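Local coordinates for E3 ubiquitin-protein ligase HERC2 (Homo sapiens, PDB 4L1M), which probably transfers ubiquitin to substrate proteins as an E3 ligase, the part described here being its first RCC1-like domain, a beta-propeller, at residues A[157-162]-A[208-213]; A[214-219]-A[233-238]; A[218-223]-A[264-269]; A[251-256]-A[300-305]; A[269-274]-A[281-286]. All coordinates share one frame; numbering follows the deposited sequence.

Contact 1: residues A[157-162]-A[208-213]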
# COMPACT_ATOMS: atom_id res chain seq x y z
N HIS A 157 -7.74 10.39 -0.30
CA HIS A 157 -6.87 9.23 -0.24
C HIS A 157 -7.28 8.29 0.90
O HIS A 157 -7.81 8.73 1.89
CB HIS A 157 -5.43 9.66 -0.09
CG HIS A 157 -4.46 8.60 -0.51
ND1 HIS A 157 -3.90 7.68 0.36
CD2 HIS A 157 -4.01 8.29 -1.74
CE1 HIS A 157 -3.12 6.86 -0.33
NE2 HIS A 157 -3.17 7.21 -1.61
N ILE A 158 -7.07 6.99 0.71
CA ILE A 158 -7.36 6.00 1.74
C ILE A 158 -6.22 4.97 1.88
O ILE A 158 -5.48 4.70 0.92
CB ILE A 158 -8.67 5.25 1.47
CG1 ILE A 158 -8.73 4.76 0.04
CG2 ILE A 158 -9.85 6.14 1.79
CD1 ILE A 158 -9.82 3.74 -0.22
N ALA A 159 -6.08 4.42 3.08
CA ALA A 159 -5.01 3.49 3.32
C ALA A 159 -5.39 2.57 4.44
O ALA A 159 -6.14 2.95 5.32
CB ALA A 159 -3.74 4.25 3.67
N CYS A 160 -4.85 1.35 4.41
CA CYS A 160 -5.02 0.40 5.47
C CYS A 160 -3.69 -0.09 6.03
O CYS A 160 -2.70 -0.25 5.29
CB CYS A 160 -5.75 -0.82 4.95
SG CYS A 160 -7.45 -0.51 4.47
N GLY A 161 -3.68 -0.35 7.33
CA GLY A 161 -2.65 -1.15 7.97
C GLY A 161 -3.21 -2.53 8.20
O GLY A 161 -4.31 -2.86 7.75
N SER A 162 -2.45 -3.36 8.90
CA SER A 162 -2.94 -4.71 9.24
C SER A 162 -4.10 -4.62 10.20
O SER A 162 -5.03 -5.41 10.11
CB SER A 162 -1.82 -5.58 9.82
OG SER A 162 -1.29 -4.98 10.98
N ILE A 208 -0.12 14.74 1.98
CA ILE A 208 -0.45 14.26 0.62
C ILE A 208 -0.32 12.76 0.40
O ILE A 208 -0.83 12.23 -0.58
CB ILE A 208 0.37 14.98 -0.47
CG1 ILE A 208 1.86 14.61 -0.36
CG2 ILE A 208 0.12 16.48 -0.39
CD1 ILE A 208 2.71 15.18 -1.48
N ASP A 209 0.40 12.07 1.27
CA ASP A 209 0.43 10.62 1.23
C ASP A 209 0.58 10.07 2.64
O ASP A 209 1.08 10.76 3.54
CB ASP A 209 1.57 10.13 0.34
CG ASP A 209 1.40 8.68 -0.07
OD1 ASP A 209 0.23 8.21 -0.25
OD2 ASP A 209 2.44 7.99 -0.20
N VAL A 210 0.15 8.83 2.81
CA VAL A 210 0.26 8.12 4.07
C VAL A 210 0.36 6.63 3.78
O VAL A 210 -0.27 6.16 2.86
CB VAL A 210 -0.94 8.43 5.01
CG1 VAL A 210 -2.22 7.87 4.45
CG2 VAL A 210 -0.70 7.87 6.40
N ALA A 211 1.14 5.90 4.57
CA ALA A 211 1.22 4.44 4.46
C ALA A 211 1.25 3.78 5.86
O ALA A 211 1.85 4.32 6.81
CB ALA A 211 2.43 4.04 3.64
N CYS A 212 0.59 2.63 5.97
CA CYS A 212 0.42 1.95 7.22
C CYS A 212 1.12 0.59 7.22
O CYS A 212 1.14 -0.09 6.22
CB CYS A 212 -1.04 1.77 7.48
SG CYS A 212 -1.95 3.32 7.53
N GLY A 213 1.64 0.18 8.38
CA GLY A 213 2.38 -1.06 8.52
C GLY A 213 1.61 -2.16 9.22
O GLY A 213 0.41 -2.08 9.41
O HOH W 1 -1.23 1.63 3.88

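Contact 2: residues A[214-219]-A[233-238]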
# COMPACT_ATOMS: atom_id res chain seq x y z
N SER A 214 2.35 -3.21 9.60
CA SER A 214 1.82 -4.41 10.20
C SER A 214 2.62 -4.85 11.41
O SER A 214 3.61 -4.22 11.77
CB SER A 214 1.77 -5.55 9.19
OG SER A 214 3.04 -5.85 8.67
N GLY A 215 2.15 -5.92 12.06
CA GLY A 215 2.67 -6.36 13.37
C GLY A 215 2.75 -5.14 14.26
O GLY A 215 1.77 -4.39 14.37
N ASP A 216 3.89 -4.95 14.91
CA ASP A 216 4.13 -3.75 15.70
C ASP A 216 4.47 -2.70 14.70
O ASP A 216 5.57 -2.67 14.17
CB ASP A 216 5.27 -3.99 16.69
CG ASP A 216 4.90 -5.05 17.77
OD1 ASP A 216 3.75 -5.53 17.80
OD2 ASP A 216 5.78 -5.40 18.57
N ALA A 217 3.49 -1.89 14.38
CA ALA A 217 3.45 -1.17 13.12
C ALA A 217 3.94 0.24 13.24
O ALA A 217 3.71 0.91 14.25
CB ALA A 217 2.04 -1.14 12.60
N GLN A 218 4.58 0.68 12.16
CA GLN A 218 4.90 2.07 11.93
C GLN A 218 3.91 2.70 10.98
O GLN A 218 3.19 2.02 10.25
CB GLN A 218 6.33 2.22 11.32
CG GLN A 218 6.42 2.03 9.79
CD GLN A 218 6.46 0.58 9.32
OE1 GLN A 218 5.80 -0.27 9.87
NE2 GLN A 218 7.22 0.31 8.27
N THR A 219 3.91 4.03 10.96
CA THR A 219 3.06 4.77 10.05
C THR A 219 3.93 5.85 9.44
O THR A 219 4.73 6.44 10.15
CB THR A 219 1.89 5.38 10.84
OG1 THR A 219 1.17 4.31 11.52
CG2 THR A 219 0.95 6.15 9.93
N ASP A 233 5.73 2.00 16.16
CA ASP A 233 6.76 1.14 16.75
C ASP A 233 8.11 1.34 16.08
O ASP A 233 8.20 1.51 14.87
CB ASP A 233 6.35 -0.31 16.65
CG ASP A 233 7.27 -1.21 17.40
OD1 ASP A 233 7.06 -1.40 18.62
OD2 ASP A 233 8.23 -1.71 16.75
N GLY A 234 9.17 1.31 16.88
CA GLY A 234 10.50 1.67 16.43
C GLY A 234 11.43 0.51 16.12
O GLY A 234 12.54 0.72 15.63
N ASP A 235 11.01 -0.70 16.41
CA ASP A 235 11.82 -1.90 16.14
C ASP A 235 12.43 -1.89 14.73
O ASP A 235 11.79 -1.47 13.76
CB ASP A 235 10.97 -3.18 16.32
CG ASP A 235 10.74 -3.57 17.79
OD1 ASP A 235 11.32 -2.91 18.70
OD2 ASP A 235 10.02 -4.57 18.04
N TYR A 236 13.68 -2.34 14.66
CA TYR A 236 14.45 -2.46 13.41
C TYR A 236 14.79 -1.12 12.77
O TYR A 236 15.27 -1.08 11.64
CB TYR A 236 13.76 -3.39 12.40
CG TYR A 236 13.47 -4.75 12.99
CD1 TYR A 236 14.49 -5.66 13.19
CD2 TYR A 236 12.17 -5.12 13.36
CE1 TYR A 236 14.24 -6.91 13.77
CE2 TYR A 236 11.89 -6.37 13.92
CZ TYR A 236 12.92 -7.25 14.13
OH TYR A 236 12.68 -8.48 14.65
N GLY A 237 14.55 -0.02 13.49
CA GLY A 237 14.81 1.33 12.99
C GLY A 237 13.94 1.78 11.83
O GLY A 237 14.29 2.71 11.13
N LYS A 238 12.81 1.11 11.64
CA LYS A 238 11.88 1.46 10.58
C LYS A 238 11.32 2.87 10.65
O LYS A 238 10.75 3.32 9.67
CB LYS A 238 10.73 0.46 10.50
CG LYS A 238 9.86 0.33 11.75
CD LYS A 238 8.88 -0.83 11.57
CE LYS A 238 7.94 -1.01 12.74
NZ LYS A 238 8.63 -1.63 13.91

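Contact 3: residues A[218-223]-A[264-269]. With SO4 (sulfate ion), chain F.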
# COMPACT_ATOMS: atom_id res chain seq x y z
N GLN A 218 4.58 0.68 12.16
CA GLN A 218 4.90 2.07 11.93
C GLN A 218 3.91 2.70 10.98
O GLN A 218 3.19 2.02 10.25
CB GLN A 218 6.33 2.22 11.32
CG GLN A 218 6.42 2.03 9.79
CD GLN A 218 6.46 0.58 9.32
OE1 GLN A 218 5.80 -0.27 9.87
NE2 GLN A 218 7.22 0.31 8.27
N THR A 219 3.91 4.03 10.96
CA THR A 219 3.06 4.77 10.05
C THR A 219 3.93 5.85 9.44
O THR A 219 4.73 6.44 10.15
CB THR A 219 1.89 5.38 10.84
OG1 THR A 219 1.17 4.31 11.52
CG2 THR A 219 0.95 6.15 9.93
N LEU A 220 3.79 6.11 8.15
CA LEU A 220 4.59 7.13 7.47
C LEU A 220 3.68 8.10 6.76
O LEU A 220 2.59 7.73 6.32
CB LEU A 220 5.49 6.50 6.43
CG LEU A 220 6.37 5.33 6.88
CD1 LEU A 220 7.06 4.72 5.67
CD2 LEU A 220 7.39 5.79 7.89
N ALA A 221 4.11 9.35 6.64
CA ALA A 221 3.33 10.31 5.89
C ALA A 221 4.21 11.34 5.21
O ALA A 221 5.35 11.53 5.60
CB ALA A 221 2.33 11.01 6.80
N VAL A 222 3.65 12.00 4.20
CA VAL A 222 4.37 13.00 3.45
C VAL A 222 3.51 14.23 3.40
O VAL A 222 2.32 14.12 3.16
CB VAL A 222 4.64 12.54 2.02
CG1 VAL A 222 5.53 13.54 1.32
CG2 VAL A 222 5.31 11.17 2.00
N THR A 223 4.13 15.40 3.62
CA THR A 223 3.45 16.68 3.51
C THR A 223 3.85 17.37 2.20
O THR A 223 4.87 17.02 1.60
CB THR A 223 3.73 17.57 4.72
OG1 THR A 223 5.13 17.60 4.99
CG2 THR A 223 3.03 17.02 5.94
N VAL A 264 5.25 7.26 0.11
CA VAL A 264 5.80 6.34 1.06
C VAL A 264 5.06 5.01 0.97
O VAL A 264 3.90 4.98 0.58
CB VAL A 264 5.72 6.86 2.53
CG1 VAL A 264 6.82 7.88 2.81
CG2 VAL A 264 4.34 7.42 2.84
N ARG A 265 5.75 3.94 1.36
CA ARG A 265 5.16 2.62 1.46
C ARG A 265 5.74 1.92 2.67
O ARG A 265 6.84 2.24 3.09
CB ARG A 265 5.43 1.80 0.20
CG ARG A 265 5.00 2.45 -1.11
CD ARG A 265 3.53 2.25 -1.42
NE ARG A 265 3.25 2.87 -2.72
CZ ARG A 265 2.04 3.08 -3.23
NH1 ARG A 265 0.93 2.70 -2.57
NH2 ARG A 265 1.92 3.64 -4.41
N CYS A 266 4.97 0.98 3.21
CA CYS A 266 5.40 0.12 4.30
C CYS A 266 5.28 -1.34 3.86
O CYS A 266 4.26 -1.74 3.35
CB CYS A 266 4.48 0.33 5.50
SG CYS A 266 4.69 1.93 6.28
N GLY A 267 6.33 -2.12 4.05
CA GLY A 267 6.21 -3.57 3.99
C GLY A 267 6.31 -4.02 5.41
O GLY A 267 6.25 -3.20 6.31
N SER A 268 6.51 -5.31 5.63
CA SER A 268 6.56 -5.84 7.01
C SER A 268 7.83 -5.41 7.71
O SER A 268 8.91 -5.85 7.36
CB SER A 268 6.45 -7.37 7.02
OG SER A 268 6.45 -7.86 8.35
N GLN A 269 7.68 -4.48 8.64
CA GLN A 269 8.78 -3.97 9.46
C GLN A 269 9.82 -3.19 8.68
O GLN A 269 10.96 -3.07 9.15
CB GLN A 269 9.42 -5.11 10.28
CG GLN A 269 8.43 -5.85 11.21
CD GLN A 269 7.91 -4.96 12.33
OE1 GLN A 269 8.69 -4.47 13.12
NE2 GLN A 269 6.63 -4.70 12.37
S SO4 F . 8.58 -10.80 9.23
O1 SO4 F . 7.87 -10.72 7.95
O2 SO4 F . 7.86 -11.78 10.08
O3 SO4 F . 9.98 -11.24 9.08
O4 SO4 F . 8.61 -9.43 9.80

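Contact 4: residues A[251-256]-A[300-305]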
# COMPACT_ATOMS: atom_id res chain seq x y z
N LYS A 251 6.81 12.48 13.82
CA LYS A 251 8.10 13.10 13.93
C LYS A 251 8.80 13.07 12.57
O LYS A 251 8.65 12.14 11.82
CB LYS A 251 8.94 12.41 15.00
CG LYS A 251 8.46 12.67 16.43
CD LYS A 251 9.38 12.04 17.47
CE LYS A 251 9.01 12.43 18.92
N LEU A 252 9.60 14.10 12.32
CA LEU A 252 10.26 14.30 11.06
C LEU A 252 11.37 13.28 10.84
O LEU A 252 12.12 12.94 11.78
CB LEU A 252 10.88 15.69 11.05
CG LEU A 252 11.53 16.14 9.75
CD1 LEU A 252 10.48 16.32 8.67
CD2 LEU A 252 12.28 17.45 9.94
N ILE A 253 11.50 12.82 9.61
CA ILE A 253 12.65 12.04 9.23
C ILE A 253 13.71 12.98 8.69
O ILE A 253 13.66 13.37 7.53
CB ILE A 253 12.27 10.93 8.25
CG1 ILE A 253 11.22 10.02 8.89
CG2 ILE A 253 13.50 10.08 7.93
CD1 ILE A 253 10.73 8.90 7.99
N GLU A 254 14.66 13.35 9.55
CA GLU A 254 15.64 14.37 9.27
C GLU A 254 16.58 14.01 8.10
O GLU A 254 16.99 14.88 7.34
CB GLU A 254 16.48 14.68 10.55
CG GLU A 254 15.75 15.18 11.84
CD GLU A 254 15.26 14.10 12.88
OE1 GLU A 254 15.86 12.99 12.97
OE2 GLU A 254 14.28 14.36 13.64
N LYS A 255 16.86 12.73 7.88
CA LYS A 255 17.71 12.33 6.73
C LYS A 255 17.07 12.53 5.37
O LYS A 255 17.78 12.61 4.37
CB LYS A 255 18.11 10.87 6.83
CG LYS A 255 18.91 10.56 8.09
CD LYS A 255 20.31 11.11 8.04
CE LYS A 255 21.01 10.87 9.36
NZ LYS A 255 22.38 11.43 9.29
N LEU A 256 15.74 12.61 5.32
CA LEU A 256 15.01 12.83 4.07
C LEU A 256 14.66 14.30 3.84
O LEU A 256 14.08 14.65 2.79
CB LEU A 256 13.70 12.05 4.06
CG LEU A 256 13.81 10.55 4.09
CD1 LEU A 256 12.41 9.96 4.11
CD2 LEU A 256 14.59 9.97 2.92
N ARG A 300 18.88 1.54 9.89
CA ARG A 300 18.12 2.34 10.83
C ARG A 300 17.95 3.80 10.45
O ARG A 300 17.29 4.56 11.16
CB ARG A 300 18.73 2.18 12.21
CG ARG A 300 18.68 0.73 12.66
CD ARG A 300 19.34 0.52 14.01
NE ARG A 300 19.40 -0.91 14.26
CZ ARG A 300 18.45 -1.63 14.85
NH1 ARG A 300 17.34 -1.06 15.32
NH2 ARG A 300 18.61 -2.92 14.98
N TYR A 301 18.52 4.18 9.31
CA TYR A 301 18.22 5.45 8.66
C TYR A 301 17.96 5.22 7.19
O TYR A 301 18.55 4.33 6.60
CB TYR A 301 19.40 6.37 8.79
CG TYR A 301 19.79 6.68 10.21
CD1 TYR A 301 19.18 7.72 10.92
CD2 TYR A 301 20.83 5.99 10.82
CE1 TYR A 301 19.59 8.05 12.21
CE2 TYR A 301 21.23 6.32 12.10
CZ TYR A 301 20.60 7.34 12.79
OH TYR A 301 21.00 7.63 14.06
N PRO A 302 17.11 6.04 6.57
CA PRO A 302 16.83 5.90 5.14
C PRO A 302 18.09 5.80 4.32
O PRO A 302 18.99 6.58 4.50
CB PRO A 302 16.10 7.20 4.81
CG PRO A 302 15.40 7.54 6.08
CD PRO A 302 16.45 7.23 7.12
N LYS A 303 18.15 4.81 3.44
CA LYS A 303 19.34 4.57 2.64
C LYS A 303 18.95 4.47 1.17
O LYS A 303 17.98 3.79 0.83
CB LYS A 303 20.00 3.29 3.09
CG LYS A 303 21.23 2.90 2.29
CD LYS A 303 21.72 1.53 2.71
CE LYS A 303 23.23 1.44 2.69
NZ LYS A 303 23.75 1.43 1.30
N LEU A 304 19.68 5.19 0.31
CA LEU A 304 19.41 5.18 -1.10
C LEU A 304 19.59 3.78 -1.66
O LEU A 304 20.61 3.12 -1.42
CB LEU A 304 20.36 6.17 -1.83
CG LEU A 304 20.23 6.28 -3.37
CD1 LEU A 304 18.83 6.70 -3.78
CD2 LEU A 304 21.23 7.27 -3.93
N LEU A 305 18.61 3.34 -2.44
CA LEU A 305 18.64 2.01 -3.07
C LEU A 305 19.45 2.07 -4.38
O LEU A 305 18.93 2.42 -5.43
CB LEU A 305 17.20 1.55 -3.29
CG LEU A 305 16.95 0.09 -3.62
CD1 LEU A 305 17.57 -0.82 -2.59
CD2 LEU A 305 15.46 -0.17 -3.67

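Contact 5: residues A[269-274]-A[281-286]. With SO4 (sulfate ion), chain F.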
# COMPACT_ATOMS: atom_id res chain seq x y z
N GLN A 269 7.68 -4.48 8.64
CA GLN A 269 8.78 -3.97 9.46
C GLN A 269 9.82 -3.19 8.68
O GLN A 269 10.96 -3.07 9.15
CB GLN A 269 9.42 -5.11 10.28
CG GLN A 269 8.43 -5.85 11.21
CD GLN A 269 7.91 -4.96 12.33
OE1 GLN A 269 8.69 -4.47 13.12
NE2 GLN A 269 6.63 -4.70 12.37
N PHE A 270 9.46 -2.66 7.52
CA PHE A 270 10.35 -1.78 6.76
C PHE A 270 9.58 -0.72 5.99
O PHE A 270 8.38 -0.83 5.80
CB PHE A 270 11.29 -2.56 5.82
CG PHE A 270 10.65 -3.08 4.56
CD1 PHE A 270 9.95 -4.26 4.57
CD2 PHE A 270 10.81 -2.43 3.37
CE1 PHE A 270 9.39 -4.77 3.40
CE2 PHE A 270 10.25 -2.93 2.19
CZ PHE A 270 9.53 -4.10 2.21
N SER A 271 10.31 0.30 5.57
CA SER A 271 9.73 1.50 5.05
C SER A 271 10.41 1.90 3.76
O SER A 271 11.57 1.58 3.53
CB SER A 271 9.93 2.59 6.09
OG SER A 271 9.32 2.23 7.32
N ILE A 272 9.67 2.61 2.92
CA ILE A 272 10.09 3.03 1.60
C ILE A 272 9.70 4.49 1.38
O ILE A 272 8.60 4.91 1.74
CB ILE A 272 9.33 2.20 0.55
CG1 ILE A 272 9.73 0.73 0.60
CG2 ILE A 272 9.54 2.78 -0.85
CD1 ILE A 272 11.07 0.48 -0.06
N ALA A 273 10.56 5.25 0.72
CA ALA A 273 10.21 6.57 0.25
C ALA A 273 10.65 6.73 -1.19
O ALA A 273 11.69 6.20 -1.59
CB ALA A 273 10.88 7.62 1.09
N LEU A 274 9.89 7.51 -1.95
CA LEU A 274 10.12 7.70 -3.35
C LEU A 274 10.15 9.20 -3.64
O LEU A 274 9.24 9.90 -3.24
CB LEU A 274 8.97 7.04 -4.10
CG LEU A 274 8.89 7.27 -5.60
CD1 LEU A 274 10.15 6.77 -6.28
CD2 LEU A 274 7.67 6.58 -6.13
N TYR A 281 14.33 5.18 -1.39
CA TYR A 281 15.06 4.91 -0.17
C TYR A 281 14.33 3.84 0.56
O TYR A 281 13.11 3.85 0.63
CB TYR A 281 15.17 6.16 0.69
CG TYR A 281 16.06 7.24 0.09
CD1 TYR A 281 15.62 7.97 -1.02
CD2 TYR A 281 17.32 7.54 0.62
CE1 TYR A 281 16.40 8.96 -1.58
CE2 TYR A 281 18.11 8.53 0.06
CZ TYR A 281 17.65 9.23 -1.04
OH TYR A 281 18.41 10.21 -1.61
N SER A 282 15.07 2.90 1.13
CA SER A 282 14.46 1.87 1.99
C SER A 282 15.23 1.77 3.29
O SER A 282 16.45 1.99 3.33
CB SER A 282 14.42 0.51 1.29
OG SER A 282 15.73 0.02 1.06
N TRP A 283 14.51 1.45 4.35
CA TRP A 283 15.11 1.27 5.67
C TRP A 283 14.17 0.44 6.54
O TRP A 283 13.00 0.21 6.17
CB TRP A 283 15.42 2.61 6.29
CG TRP A 283 14.24 3.43 6.62
CD1 TRP A 283 13.68 3.57 7.84
CD2 TRP A 283 13.50 4.30 5.74
NE1 TRP A 283 12.62 4.45 7.79
CE2 TRP A 283 12.48 4.90 6.50
CE3 TRP A 283 13.59 4.61 4.38
CZ2 TRP A 283 11.55 5.79 5.95
CZ3 TRP A 283 12.64 5.48 3.83
CH2 TRP A 283 11.64 6.06 4.62
N GLY A 284 14.70 -0.06 7.66
CA GLY A 284 13.98 -1.00 8.52
C GLY A 284 14.61 -2.38 8.59
O GLY A 284 15.84 -2.52 8.50
N LYS A 285 13.79 -3.41 8.76
CA LYS A 285 14.27 -4.77 8.96
C LYS A 285 14.88 -5.36 7.68
O LYS A 285 14.34 -5.17 6.58
CB LYS A 285 13.10 -5.64 9.38
CG LYS A 285 13.45 -7.03 9.88
CD LYS A 285 12.21 -7.72 10.42
CE LYS A 285 12.56 -9.10 10.96
NZ LYS A 285 11.36 -9.91 11.34
N GLY A 286 15.98 -6.08 7.84
CA GLY A 286 16.81 -6.50 6.73
C GLY A 286 16.63 -7.95 6.32
O GLY A 286 17.12 -8.35 5.27
S SO4 F . 8.58 -10.80 9.23
O1 SO4 F . 7.87 -10.72 7.95
O2 SO4 F . 7.86 -11.78 10.08
O3 SO4 F . 9.98 -11.24 9.08
O4 SO4 F . 8.61 -9.43 9.80

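Contact 1: residues A[157-162]-A[208-213]
Ala-159 sets its CB against the CG1 methyl of Val-210, 4.0 Å away, and so begins the packing between the innermost strands of two adjacent blades in a seven-bladed beta-propeller of the RCC1 type. The strands containing 157-160 and 208-212 run in nearly the same direction, 14° apart, with 6.1 Å between their axes at the closest point. They belong to separate sheets, and side chains rather than a shared set of backbone bonds fill the gap. CG1 of Val-210 lies between its own backbone N and carbonyl carbon (chi1 67°), which turns this methyl, and not CG2, to Ala-159. The SG of Cys-212 adds a looser apolar contact on the same CB.

At one end of the interface, the imidazole of His-157 and the carboxylate of Asp-209 cross obliquely, their planes almost perpendicular. CE1 of His-157 is 3.6 Å from OD1 of Asp-209, a packing contact only; the other oxygen, OD2, accepts from the backbone N of Val-264 in the next blade. Asp-209 also shares a classic beta bulge with Ile-208, both facing Val-222 on the neighbouring strand.

Toward the other end the two segments draw together. CB of Cys-212 packs on the CA of Gly-161, while a single water bridges the backbone: it donates to Cys-160 O at 2.8 Å and accepts from Cys-212 N at 2.9 Å. Beyond it the blades join directly, Ser-162 N donating to Gly-213 O over 3.2 Å, with the donor tilted 28° from the carbonyl plane.

Contact 2: residues A[214-219]-A[233-238]
Lys-238 reaches across to the main chain of Asp-216, and its ammonium illustrates how a buried charge in a propeller loop is shared among several acceptors. One is Asp-233 OD2, 2.9 Å from Lys-238 NZ, in a salt bridge that uses the anti lone pair of the oxygen. The lysine chain, extended as far as CE, bends at chi4 (-75°), turning NZ to Asp-233 and Asp-216 O. Asp-235 O lies 3.2 Å from the same NZ, and Asp-216 O and Asp-233 O add weak bonds. Gln-269 OE1, from the next blade, is a further partner.

Asp-233 OD2 has a second donor, Asp-235 N at 3.0 Å, which meets it from above the carboxylate plane and closes an Asx turn. Two grips on one oxygen probably hold this carboxylate in place. The backbone N of Asp-233 is satisfied by Ala-217 O, 3.0 Å away in an almost straight bond, and Asp-216 O also takes a hydrogen bond from Gln-269 NE2. The carboxylates of Asp-216 and Asp-233 come close without bonding, OD2 to OD1 4.2 Å, a repulsion the lysine may partly offset.

Gln-218 lies against the methylene chain of the lysine, its OE1 3.6 Å from Lys-238 CD, and NE2 is bonded to Ser-271 OG. The loop 233-238 is thereby fitted against the turn leading into strand 218-223 of its own blade and the start of strand 270-275 in the following one.

Contact 3: residues A[218-223]-A[264-269]
Gln-218 meets Cys-266 with its amide end: NE2, held by Ser-271, rests 3.6 Å from the SG of Cys-266. This is the first step of a face-to-face packing in which strand 218-223 lies over strand 264-267 at 170°, nearly antiparallel, with axes 7.0 Å apart.

Two residues on, Leu-220 makes the central contact. Its CB is set against the CG2 of Val-264 at 3.9 Å. CG stands anti to the carbonyl carbon (chi1 -51°), and this carries the CD1 methyl along the facing strand to the SG of Cys-266, 3.7 Å away, and to the carbonyl O of Arg-265. Thus a single leucine spans three consecutive residues opposite.

Val-222 follows on the same face. Its CG2 methyl comes 3.7 Å from CG1 of Val-264, and the two valine side chains pass one another, pointing opposite ways. Val-264 therefore has its CG2 at Leu-220 and its CG1 at Val-222, and it also touches Ala-211 on strand 207-212, the innermost strand of the blade that also holds 218-223.

Past the facing strand, Ser-268 OG lies 3.0 Å from O4 of a sulfate, probably from the crystallisation liquor, that Arg-290 and Lys-285 also bind. Apart from the glutamine, the side chains that meet across the strands are apolar: the second strand of one blade is laid on the innermost strand of the next, the interblade core characteristic of a beta-propeller.

Contact 4: residues A[251-256]-A[300-305]
Lys-255 packs against Pro-302 and Tyr-301 at the rim of the beta-propeller, where the outermost strands of two successive blades come near each other. Its CB sits 4.0 Å from CD of Pro-302, on the edge of a small apolar cluster. CG then moves on to the tyrosine, 4.0 Å from Tyr-301 CD1. The chain bends at chi2 (-72°), which keeps it alongside the ring, and CE returns to the same carbon, CD1 of Tyr-301. At the tip, NZ is 5.4 Å from the centre of the Tyr-301 ring and 18° off its normal, a long cation-pi arrangement that can be at most a weak attraction. With both residues exposed, the lysine methylenes carry most of this half of the contact.

Next to them the contact is more deeply buried. A 3-10 turn at 254-256, in which Leu-256 N donates to Ile-253 O at 3.1 Å, brings Ile-253 and Leu-256 to the same proline. Trp-283, from the strand beside 302-304, touches Ile-253, Leu-256 and Pro-302, and so backs the cluster from within the second of the two blades.

Pro-302 follows the corner that the chain turns at 301, and one edge of its ring lies against both aliphatic residues, which come from the same side: CB meets Leu-256 CD2 at 3.7 Å, and CG meets Ile-253 CG2, also at 3.7 Å.

Contact 5: residues A[269-274]-A[281-286]
Trp-283 folds its indole back across the hairpin, so that Ser-271, its own partner in the pairing, lies over one face of the ring. The indole gets there because CG is placed between the backbone N and the carbonyl carbon, with chi1 66°. Ser-271 CB then stands 3.8 Å from the centroid of the five-membered ring of Trp-283, a CH-pi contact offset toward the rim, and Ala-273 CB touches the ring edge in plane, 3.9 Å from Trp-283 CZ3. The polar ends look elsewhere: besides Gln-218, Ser-271 OG is bonded to Lys-238 O, which also takes a weak bond from Trp-283 NE1.

Regular antiparallel pairing joins the strands. Ser-271 and Trp-283 form a hydrogen-bonded pair, N to O in both directions, with Ser-271 N 2.8 Å from Trp-283 O. Ala-273 and Tyr-281 repeat the pattern, again with two bonds, Tyr-281 N lying 2.8 Å from Ala-273 O. Between them Ile-272 packs its CD1 on Ser-282 CB at 3.6 Å, on the face away from the tryptophan.

At the open end Gly-284 adopts a phi of 115°, a conformation suited to glycine, and its CA passes 4.1 Å from that of Phe-270. Lys-285 N then donates to Gln-269 O, while its extended side chain carries NZ to within 3.0 Å of the sulfate O3. The whole is a beta hairpin, the two central strands of a four-stranded propeller blade.

In the fold
Following the chain, contact 1 comes first and closes before the others open: it joins the blade containing strands 155-160 to 196-198 to the next, 207-212 to 250-252. Contacts 2 and 3 both begin on strand 218-223 or the turn before it and share Gln-218 and Thr-219; contact 2 closes a short loop within the second blade, whereas contact 3 reaches the innermost strand of the third. Contact 4 crosses contact 3, linking the same two blades again at the rim, and contact 5, the hairpin inside the third blade, is nested within its loop. Gln-269, common to contacts 3 and 5, also bonds to contact 2. Together they tie three consecutive blades from the core outward.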